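PDB 2D4R: coenzyme Q-binding protein COQ10 START domain-containing protein from Thermus thermophilus, which is of unknown function but, as a putative member of the START-domain superfamily, may bind a lipid or another hydrophobic ligand. Local coordinates for residues 6-11 with 134-139; 45-50 with 64-69; 25-30 with 139-144. All coordinates share one frame; numbering follows the deposited sequence.

Interaction 1. Residues 6-11 with 134-139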
loop_
_atom_site.group_PDB
_atom_site.type_symbol
_atom_site.label_atom_id
_atom_site.label_comp_id
_atom_site.label_asym_id
_atom_site.label_seq_id
_atom_site.Cartn_x
_atom_site.Cartn_y
_atom_site.Cartn_z
ATOM N N ALA A 6 -1.967 -9.160 2.152
ATOM C CA ALA A 6 -2.650 -8.956 3.411
ATOM C C ALA A 6 -4.132 -8.810 3.108
ATOM O O ALA A 6 -4.511 -8.389 2.011
ATOM C CB ALA A 6 -2.122 -7.708 4.090
ATOM N N GLU A 7 -4.959 -9.163 4.089
ATOM C CA GLU A 7 -6.412 -9.173 3.949
ATOM C C GLU A 7 -6.977 -8.597 5.238
ATOM O O GLU A 7 -6.539 -8.959 6.328
ATOM C CB GLU A 7 -6.890 -10.617 3.759
ATOM C CG GLU A 7 -8.308 -10.792 3.248
ATOM C CD GLU A 7 -8.602 -12.235 2.866
ATOM O OE1 GLU A 7 -8.612 -13.100 3.768
ATOM O OE2 GLU A 7 -8.818 -12.506 1.663
ATOM N N ARG A 8 -7.941 -7.692 5.128
ATOM C CA ARG A 8 -8.463 -7.049 6.321
ATOM C C ARG A 8 -9.912 -6.606 6.129
ATOM O O ARG A 8 -10.274 -6.049 5.078
ATOM C CB ARG A 8 -7.580 -5.852 6.685
ATOM C CG ARG A 8 -7.855 -5.245 8.050
ATOM C CD ARG A 8 -6.724 -4.322 8.439
ATOM N NE ARG A 8 -6.930 -3.672 9.727
ATOM C CZ ARG A 8 -6.592 -4.207 10.894
ATOM N NH1 ARG A 8 -6.810 -3.540 12.021
ATOM N NH2 ARG A 8 -6.047 -5.416 10.936
ATOM N N TYR A 9 -10.735 -6.861 7.148
ATOM C CA TYR A 9 -12.137 -6.456 7.126
ATOM C C TYR A 9 -12.313 -5.070 7.739
ATOM O O TYR A 9 -11.855 -4.816 8.854
ATOM C CB TYR A 9 -13.003 -7.461 7.893
ATOM C CG TYR A 9 -14.425 -6.990 8.055
ATOM C CD1 TYR A 9 -15.326 -7.074 6.992
ATOM C CD2 TYR A 9 -14.855 -6.390 9.244
ATOM C CE1 TYR A 9 -16.615 -6.562 7.103
ATOM C CE2 TYR A 9 -16.146 -5.878 9.365
ATOM C CZ TYR A 9 -17.019 -5.964 8.287
ATOM O OH TYR A 9 -18.280 -5.425 8.375
ATOM N N ILE A 10 -12.977 -4.178 7.008
ATOM C CA ILE A 10 -13.242 -2.835 7.518
ATOM C C ILE A 10 -14.741 -2.513 7.549
ATOM O O ILE A 10 -15.432 -2.590 6.538
ATOM C CB ILE A 10 -12.492 -1.777 6.683
ATOM C CG1 ILE A 10 -10.979 -1.954 6.892
ATOM C CG2 ILE A 10 -12.927 -0.369 7.083
ATOM C CD1 ILE A 10 -10.102 -1.031 6.055
ATOM N N PRO A 11 -15.261 -2.154 8.729
ATOM C CA PRO A 11 -16.681 -1.823 8.891
ATOM C C PRO A 11 -17.106 -0.510 8.223
ATOM O O PRO A 11 -17.291 0.506 8.888
ATOM C CB PRO A 11 -16.866 -1.790 10.404
ATOM C CG PRO A 11 -15.506 -1.497 10.941
ATOM C CD PRO A 11 -14.543 -2.153 10.015
ATOM N N LEU A 134 -0.221 -1.351 6.377
ATOM C CA LEU A 134 -0.844 -0.399 5.470
ATOM C C LEU A 134 -2.353 -0.545 5.578
ATOM O O LEU A 134 -3.087 0.430 5.458
ATOM C CB LEU A 134 -0.379 -0.623 4.018
ATOM C CG LEU A 134 1.000 -0.065 3.625
ATOM C CD1 LEU A 134 1.218 -0.211 2.131
ATOM C CD2 LEU A 134 1.102 1.405 4.006
ATOM N N LEU A 135 -2.809 -1.765 5.837
ATOM C CA LEU A 135 -4.245 -2.043 5.897
ATOM C C LEU A 135 -4.867 -1.727 7.256
ATOM O O LEU A 135 -6.019 -1.315 7.342
ATOM C CB LEU A 135 -4.515 -3.506 5.563
ATOM C CG LEU A 135 -4.335 -3.957 4.122
ATOM C CD1 LEU A 135 -4.995 -5.327 3.974
ATOM C CD2 LEU A 135 -4.963 -2.961 3.174
ATOM N N LYS A 136 -4.104 -1.937 8.320
ATOM C CA LYS A 136 -4.572 -1.585 9.651
ATOM C C LYS A 136 -4.610 -0.062 9.764
ATOM O O LYS A 136 -5.469 0.501 10.438
ATOM C CB LYS A 136 -3.635 -2.188 10.709
ATOM C CG LYS A 136 -4.085 -1.982 12.145
ATOM C CD LYS A 136 -3.491 -0.703 12.730
ATOM C CE LYS A 136 -3.785 -0.613 14.210
ATOM N NZ LYS A 136 -3.426 -1.886 14.890
ATOM N N GLY A 137 -3.677 0.599 9.087
ATOM C CA GLY A 137 -3.696 2.045 9.028
ATOM C C GLY A 137 -4.886 2.574 8.240
ATOM O O GLY A 137 -5.405 3.642 8.552
ATOM N N LEU A 138 -5.324 1.839 7.221
ATOM C CA LEU A 138 -6.511 2.247 6.462
ATOM C C LEU A 138 -7.769 2.073 7.319
ATOM O O LEU A 138 -8.679 2.900 7.260
ATOM C CB LEU A 138 -6.630 1.453 5.140
ATOM C CG LEU A 138 -7.982 1.464 4.405
ATOM C CD1 LEU A 138 -8.385 2.895 4.103
ATOM C CD2 LEU A 138 -7.902 0.655 3.113
ATOM N N GLU A 139 -7.796 1.015 8.129
ATOM C CA GLU A 139 -8.864 0.796 9.108
ATOM C C GLU A 139 -9.010 2.032 9.971
ATOM O O GLU A 139 -10.117 2.502 10.239
ATOM C CB GLU A 139 -8.521 -0.390 10.010
ATOM C CG GLU A 139 -9.442 -1.583 9.886
ATOM C CD GLU A 139 -10.486 -1.639 10.985
ATOM O OE1 GLU A 139 -10.630 -2.702 11.626
ATOM O OE2 GLU A 139 -11.170 -0.621 11.203
#
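With its CG anti to the backbone N (chi1 -169°) and its chain extended as far as NE, Arg8 reaches from the strand past the Leu135 carbonyl to Lys136, the next residue of the helix. In Ile10, CG1 stands anti to the carbonyl carbon (chi1 -67°), and the extended chain carries CD1 in against Leu138 CG at 3.7 Å. Between them Glu139 crosses Arg8 at about a right angle, its CG near NE.

The guanidinium of Arg8 is placed mainly by packing, with a weak contribution of charge. Lys136 CG sits over one of its faces, 3.1 Å from NH1 and toward the rim, while Glu139 CB lies at the edge in the guanidinium plane. The aliphatic part of the lysine thus serves as a platform, and its end leads away from the strand, although NZ, of like charge, stays 4.7 Å from Arg8 NH1. The carboxylate of Glu139 makes a long salt bridge, OE1 to Arg8 NH1 at 3.9 Å; the oxygen lies well out of the guanidinium plane, so any attraction is probably one of charge alone, with no N-H pointing at the oxygen. Nearer the backbone, Arg8 CD rests 3.3 Å from Leu135 O.

Apolar contacts continue on both sides of the arginine. Leu135 CD1 meets Ala6 CB at 3.7 Å, and Ile10 CG1 slides past Glu139 CG at 3.4 Å, the two chains running in opposite directions.

The short strand and helix axes run almost parallel, 11° apart. Here the long C-terminal helix of the helix-grip fold lies against edge strand 3-10, which is hydrogen-bonded on to strand 100-109. Leu135 reaches Val102 and Leu104 of that strand and Trp91 of strand 86-95, while Ile10 and Leu138 both meet Val17 of helix 14-22.

Interaction 2. Residues 45-50 with 64-69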
loop_
_atom_site.group_PDB
_atom_site.type_symbol
_atom_site.label_atom_id
_atom_site.label_comp_id
_atom_site.label_asym_id
_atom_site.label_seq_id
_atom_site.Cartn_x
_atom_site.Cartn_y
_atom_site.Cartn_z
ATOM N N ALA A 45 -7.343 8.840 -14.058
ATOM C CA ALA A 45 -7.588 7.881 -12.988
ATOM C C ALA A 45 -6.296 7.387 -12.355
ATOM O O ALA A 45 -6.319 6.447 -11.569
ATOM C CB ALA A 45 -8.384 6.697 -13.524
ATOM N N ARG A 46 -5.172 8.002 -12.702
ATOM C CA ARG A 46 -3.888 7.603 -12.125
ATOM C C ARG A 46 -3.165 8.748 -11.422
ATOM O O ARG A 46 -3.291 9.912 -11.806
ATOM C CB ARG A 46 -2.980 7.001 -13.205
ATOM C CG ARG A 46 -3.244 7.520 -14.612
ATOM C CD ARG A 46 -2.413 6.775 -15.669
ATOM N NE ARG A 46 -3.006 5.505 -16.088
ATOM C CZ ARG A 46 -3.906 5.380 -17.062
ATOM N NH1 ARG A 46 -4.332 6.448 -17.725
ATOM N NH2 ARG A 46 -4.376 4.184 -17.380
ATOM N N THR A 47 -2.428 8.409 -10.369
ATOM C CA THR A 47 -1.540 9.364 -9.727
ATOM C C THR A 47 -0.135 8.820 -9.757
ATOM O O THR A 47 0.082 7.655 -10.095
ATOM C CB THR A 47 -1.905 9.630 -8.245
ATOM O OG1 THR A 47 -1.967 8.389 -7.537
ATOM C CG2 THR A 47 -3.233 10.368 -8.131
ATOM N N ARG A 48 0.817 9.683 -9.413
ATOM C CA ARG A 48 2.182 9.272 -9.131
ATOM C C ARG A 48 2.536 9.797 -7.745
ATOM O O ARG A 48 2.199 10.932 -7.394
ATOM C CB ARG A 48 3.156 9.831 -10.189
ATOM C CG ARG A 48 4.570 9.240 -10.067
ATOM C CD ARG A 48 5.562 9.774 -11.124
ATOM N NE ARG A 48 5.241 9.276 -12.456
ATOM C CZ ARG A 48 4.600 9.986 -13.378
ATOM N NH1 ARG A 48 4.226 11.228 -13.108
ATOM N NH2 ARG A 48 4.304 9.445 -14.554
ATOM N N SER A 49 3.205 8.974 -6.949
ATOM C CA SER A 49 3.494 9.353 -5.577
ATOM C C SER A 49 4.898 8.926 -5.154
ATOM O O SER A 49 5.432 7.933 -5.654
ATOM C CB SER A 49 2.461 8.729 -4.644
ATOM O OG SER A 49 2.493 7.319 -4.740
ATOM N N ARG A 50 5.486 9.685 -4.235
ATOM C CA ARG A 50 6.831 9.409 -3.737
ATOM C C ARG A 50 6.750 8.891 -2.300
ATOM O O ARG A 50 6.300 9.593 -1.405
ATOM C CB ARG A 50 7.689 10.686 -3.788
ATOM C CG ARG A 50 9.109 10.532 -3.216
ATOM C CD ARG A 50 9.912 11.841 -3.287
ATOM N NE ARG A 50 9.649 12.626 -4.500
ATOM C CZ ARG A 50 10.329 12.516 -5.641
ATOM N NH1 ARG A 50 11.329 11.649 -5.745
ATOM N NH2 ARG A 50 10.010 13.275 -6.684
ATOM N N GLU A 64 5.956 5.671 -7.087
ATOM C CA GLU A 64 4.908 4.691 -7.325
ATOM C C GLU A 64 3.844 5.279 -8.227
ATOM O O GLU A 64 3.392 6.399 -8.020
ATOM C CB GLU A 64 4.274 4.253 -6.003
ATOM C CG GLU A 64 3.335 3.055 -6.129
ATOM C CD GLU A 64 2.752 2.630 -4.795
ATOM O OE1 GLU A 64 1.566 2.915 -4.539
ATOM O OE2 GLU A 64 3.485 2.016 -4.000
ATOM N N GLU A 65 3.451 4.512 -9.230
ATOM C CA GLU A 65 2.346 4.892 -10.088
ATOM C C GLU A 65 1.149 4.015 -9.722
ATOM O O GLU A 65 1.235 2.784 -9.718
ATOM C CB GLU A 65 2.734 4.714 -11.576
ATOM C CG GLU A 65 4.007 5.506 -12.000
ATOM C CD GLU A 65 4.252 5.586 -13.523
ATOM O OE1 GLU A 65 3.854 4.663 -14.265
ATOM O OE2 GLU A 65 4.860 6.581 -13.981
ATOM N N GLU A 66 0.033 4.649 -9.391
ATOM C CA GLU A 66 -1.196 3.903 -9.174
ATOM C C GLU A 66 -2.277 4.277 -10.175
ATOM O O GLU A 66 -2.506 5.450 -10.471
ATOM C CB GLU A 66 -1.711 4.094 -7.738
ATOM C CG GLU A 66 -1.581 5.486 -7.189
ATOM C CD GLU A 66 -0.354 5.644 -6.318
ATOM O OE1 GLU A 66 0.248 6.737 -6.326
ATOM O OE2 GLU A 66 0.009 4.671 -5.622
ATOM N N GLU A 67 -2.924 3.249 -10.710
ATOM C CA GLU A 67 -4.045 3.415 -11.615
ATOM C C GLU A 67 -5.284 3.050 -10.820
ATOM O O GLU A 67 -5.373 1.942 -10.259
ATOM C CB GLU A 67 -3.892 2.481 -12.817
ATOM C CG GLU A 67 -4.817 2.779 -13.982
ATOM C CD GLU A 67 -4.804 1.677 -15.035
ATOM O OE1 GLU A 67 -4.797 0.478 -14.659
ATOM O OE2 GLU A 67 -4.801 2.009 -16.239
ATOM N N TRP A 68 -6.226 3.992 -10.767
ATOM C CA TRP A 68 -7.422 3.862 -9.950
ATOM C C TRP A 68 -8.615 3.480 -10.817
ATOM O O TRP A 68 -8.909 4.143 -11.816
ATOM C CB TRP A 68 -7.694 5.181 -9.213
ATOM C CG TRP A 68 -6.636 5.522 -8.183
ATOM C CD1 TRP A 68 -5.612 6.412 -8.323
ATOM C CD2 TRP A 68 -6.486 4.945 -6.878
ATOM N NE1 TRP A 68 -4.831 6.426 -7.194
ATOM C CE2 TRP A 68 -5.343 5.537 -6.289
ATOM C CE3 TRP A 68 -7.206 3.982 -6.147
ATOM C CZ2 TRP A 68 -4.899 5.201 -5.001
ATOM C CZ3 TRP A 68 -6.762 3.646 -4.864
ATOM C CH2 TRP A 68 -5.616 4.259 -4.307
ATOM N N ASP A 69 -9.293 2.405 -10.433
ATOM C CA ASP A 69 -10.486 1.975 -11.122
ATOM C C ASP A 69 -11.735 2.294 -10.285
ATOM O O ASP A 69 -12.199 1.472 -9.488
ATOM C CB ASP A 69 -10.392 0.482 -11.406
ATOM C CG ASP A 69 -11.517 -0.009 -12.267
ATOM O OD1 ASP A 69 -12.558 0.676 -12.329
ATOM O OD2 ASP A 69 -11.366 -1.082 -12.878
#
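Trp68 N donates to Ala45 O at 2.6 Å, the first rung of an antiparallel ladder between the two strands of a beta hairpin. Thr47 with Glu66 and Ser49 with Glu64 are hydrogen-bonded pairs, each exchanging two backbone bonds; Arg46 with Glu67 and Arg48 with Glu65 are the non-hydrogen-bonded pairs, and here CA-H...O contacts supplement the ladder.

Salt bridges belong to the non-hydrogen-bonded pairs, on one face of the sheet. Arg48 and Glu65 lie side by side, and the arginine grips a single oxygen side-on: NE is 3.1 Å and NH2 3.0 Å from Glu65 OE2. NE meets the anti lone pair of Glu65 OE2, whereas NH2 comes from above the carboxylate plane, the two flat groups being turned 56° apart. Arg46 and Glu67 also lie side by side as a salt bridge, NH2 to OE2, whose modelled length of 2.5 Å is doubtfully short.

Hydroxyl and acid groups meet on the other face. Glu66 CG stands between its own N and carbonyl carbon (chi1 40°), and a bend at chi2 swings OE1 toward the neighbouring strand. Ser49 OG donates to the syn lone pair of OE1 at 2.8 Å, and Thr47 OG1 donates from the anti side at 3.0 Å. Thr47 OG1 in turn receives a weak bond from Trp68 NE1 at the indole edge. A leucine in place of Glu66 would probably leave both buried hydroxyls without their shared acceptor.

This hairpin sits inside the curved sheet, flanked by strands 34-43 and 74-82, with Leu24 of helix 24-27 against Ser49 and Glu66.

Interaction 3. Residues 25-30 with 139-144; sequences EGLKPY and EERVLA
Residues 25-30, a short helix followed by a 3-10 segment, approach the last turns of the C-terminal helix, with Leu27 and Arg141 the closest pair at 6.2 Å between CA atoms. Tyr30 N bonds to Leu27 O within the turn, and on the longer helix Leu143 N and Ala144 N bond back to Glu139 O and Glu140 O.

Tyr30 carries much of the contact. Its CG is anti to the carbonyl carbon (chi1 -60°), which lays the ring against the helix, so that Arg141 CA stands 4.1 Å above the ring centroid and only 6° off its normal, a CH-pi contact over the face. At the far end of the ring, Tyr30 CZ packs on Ala144 CB at 3.6 Å; nearer the root of the side chain, CD2 meets Glu140 CB at 3.7 Å.

In the helix-grip fold shared by START and Bet v 1 relatives, short helices near the N terminus and the long C-terminal helix lie together against the curved sheet, and this contact joins one of the short helices to the long one.

Arg141, bent at chi2 and chi3, crosses the tyrosine at about a right angle, yet its guanidinium is turned to within 9° of the ring plane. Gly26 O lies over one guanidinium face, 3.3 Å from Arg141 NE, at an angle too poor for a hydrogen bond. The charged end is instead paired through NH2 with Asp23, whose other oxygen accepts from Gly26 N.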
loop_
_atom_site.group_PDB
_atom_site.type_symbol
_atom_site.label_atom_id
_atom_site.label_comp_id
_atom_site.label_asym_id
_atom_site.label_seq_id
_atom_site.Cartn_x
_atom_site.Cartn_y
_atom_site.Cartn_z
ATOM N N GLU A 25 -2.664 11.017 0.678
ATOM C CA GLU A 25 -2.078 11.978 1.582
ATOM C C GLU A 25 -2.885 12.071 2.872
ATOM O O GLU A 25 -2.316 12.277 3.946
ATOM C CB GLU A 25 -1.966 13.325 0.886
ATOM C CG GLU A 25 -1.028 13.259 -0.302
ATOM C CD GLU A 25 -0.564 14.618 -0.745
ATOM O OE1 GLU A 25 -1.340 15.576 -0.575
ATOM O OE2 GLU A 25 0.571 14.727 -1.259
ATOM N N GLY A 26 -4.201 11.887 2.768
ATOM C CA GLY A 26 -5.026 11.789 3.953
ATOM C C GLY A 26 -4.809 10.480 4.695
ATOM O O GLY A 26 -5.052 10.385 5.896
ATOM N N LEU A 27 -4.350 9.461 3.978
ATOM C CA LEU A 27 -4.122 8.148 4.573
ATOM C C LEU A 27 -2.796 8.159 5.327
ATOM O O LEU A 27 -2.631 7.460 6.325
ATOM C CB LEU A 27 -4.075 7.077 3.481
ATOM C CG LEU A 27 -4.636 5.674 3.747
ATOM C CD1 LEU A 27 -4.324 4.788 2.550
ATOM C CD2 LEU A 27 -4.050 5.082 4.995
ATOM N N LYS A 28 -1.856 8.966 4.844
ATOM C CA LYS A 28 -0.468 8.861 5.278
ATOM C C LYS A 28 -0.239 8.924 6.798
ATOM O O LYS A 28 0.571 8.163 7.331
ATOM C CB LYS A 28 0.385 9.936 4.593
ATOM C CG LYS A 28 1.891 9.648 4.679
ATOM C CD LYS A 28 2.706 10.845 5.169
ATOM C CE LYS A 28 2.441 11.189 6.631
ATOM N NZ LYS A 28 3.512 12.079 7.186
ATOM N N PRO A 29 -0.946 9.823 7.515
ATOM C CA PRO A 29 -0.751 9.918 8.972
ATOM C C PRO A 29 -1.034 8.650 9.774
ATOM O O PRO A 29 -0.598 8.533 10.902
ATOM C CB PRO A 29 -1.656 11.079 9.384
ATOM C CG PRO A 29 -1.815 11.888 8.133
ATOM C CD PRO A 29 -1.852 10.876 7.022
ATOM N N TYR A 30 -1.766 7.707 9.193
ATOM C CA TYR A 30 -2.124 6.471 9.893
ATOM C C TYR A 30 -1.240 5.296 9.472
ATOM O O TYR A 30 -1.439 4.165 9.925
ATOM C CB TYR A 30 -3.595 6.122 9.640
ATOM C CG TYR A 30 -4.549 7.193 10.122
ATOM C CD1 TYR A 30 -4.843 8.314 9.328
ATOM C CD2 TYR A 30 -5.134 7.109 11.388
ATOM C CE1 TYR A 30 -5.694 9.322 9.793
ATOM C CE2 TYR A 30 -5.983 8.110 11.859
ATOM C CZ TYR A 30 -6.257 9.209 11.056
ATOM O OH TYR A 30 -7.089 10.189 11.525
ATOM N N GLU A 139 -7.796 1.015 8.129
ATOM C CA GLU A 139 -8.864 0.796 9.108
ATOM C C GLU A 139 -9.010 2.032 9.971
ATOM O O GLU A 139 -10.117 2.502 10.239
ATOM C CB GLU A 139 -8.521 -0.390 10.010
ATOM C CG GLU A 139 -9.442 -1.583 9.886
ATOM C CD GLU A 139 -10.486 -1.639 10.985
ATOM O OE1 GLU A 139 -10.630 -2.702 11.626
ATOM O OE2 GLU A 139 -11.170 -0.621 11.203
ATOM N N GLU A 140 -7.870 2.559 10.400
ATOM C CA GLU A 140 -7.847 3.657 11.341
ATOM C C GLU A 140 -8.170 4.980 10.670
ATOM O O GLU A 140 -8.556 5.945 11.333
ATOM C CB GLU A 140 -6.478 3.726 12.012
ATOM C CG GLU A 140 -6.172 2.502 12.865
ATOM C CD GLU A 140 -4.831 2.600 13.558
ATOM O OE1 GLU A 140 -3.895 3.147 12.938
ATOM O OE2 GLU A 140 -4.714 2.136 14.717
ATOM N N ARG A 141 -8.004 5.027 9.353
ATOM C CA ARG A 141 -8.370 6.219 8.605
ATOM C C ARG A 141 -9.886 6.243 8.541
ATOM O O ARG A 141 -10.518 7.264 8.799
ATOM C CB ARG A 141 -7.799 6.158 7.186
ATOM C CG ARG A 141 -7.264 7.468 6.629
ATOM C CD ARG A 141 -8.198 8.638 6.837
ATOM N NE ARG A 141 -8.211 9.545 5.684
ATOM C CZ ARG A 141 -8.765 10.759 5.685
ATOM N NH1 ARG A 141 -9.349 11.225 6.781
ATOM N NH2 ARG A 141 -8.755 11.506 4.590
ATOM N N VAL A 142 -10.457 5.093 8.203
ATOM C CA VAL A 142 -11.876 4.993 7.903
ATOM C C VAL A 142 -12.699 5.254 9.158
ATOM O O VAL A 142 -13.752 5.891 9.088
ATOM C CB VAL A 142 -12.231 3.594 7.308
ATOM C CG1 VAL A 142 -13.714 3.487 7.050
ATOM C CG2 VAL A 142 -11.478 3.378 6.005
ATOM N N LEU A 143 -12.211 4.779 10.302
ATOM C CA LEU A 143 -12.797 5.117 11.598
ATOM C C LEU A 143 -12.665 6.607 11.929
ATOM O O LEU A 143 -13.626 7.233 12.370
ATOM C CB LEU A 143 -12.143 4.287 12.700
ATOM C CG LEU A 143 -12.361 4.769 14.136
ATOM C CD1 LEU A 143 -13.852 4.819 14.437
ATOM C CD2 LEU A 143 -11.644 3.829 15.104
ATOM N N ALA A 144 -11.482 7.174 11.711
ATOM C CA ALA A 144 -11.263 8.593 11.983
ATOM C C ALA A 144 -12.213 9.455 11.164
ATOM O O ALA A 144 -12.897 10.322 11.707
ATOM C CB ALA A 144 -9.842 8.978 11.661
#

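Overall arrangement
From the N terminus, strand 3-10 comes first, and interaction 1 brings it to helix 120-144 near the chain's end, closing a loop of 122 residues. The segment 25-30 comes next and meets the same helix further along, at 139-144, so interactions 1 and 3 cross along the chain, share Glu139 and touch, as where Tyr30 CB meets Gly137 O. Interaction 2 closes a short hairpin loop nested inside both, without touching either. Together, interactions 1 and 3 tie the C-terminal helix to an edge strand and to the short helix, while interaction 2 joins two strands within the same sheet, across the chain's centre from interaction 1.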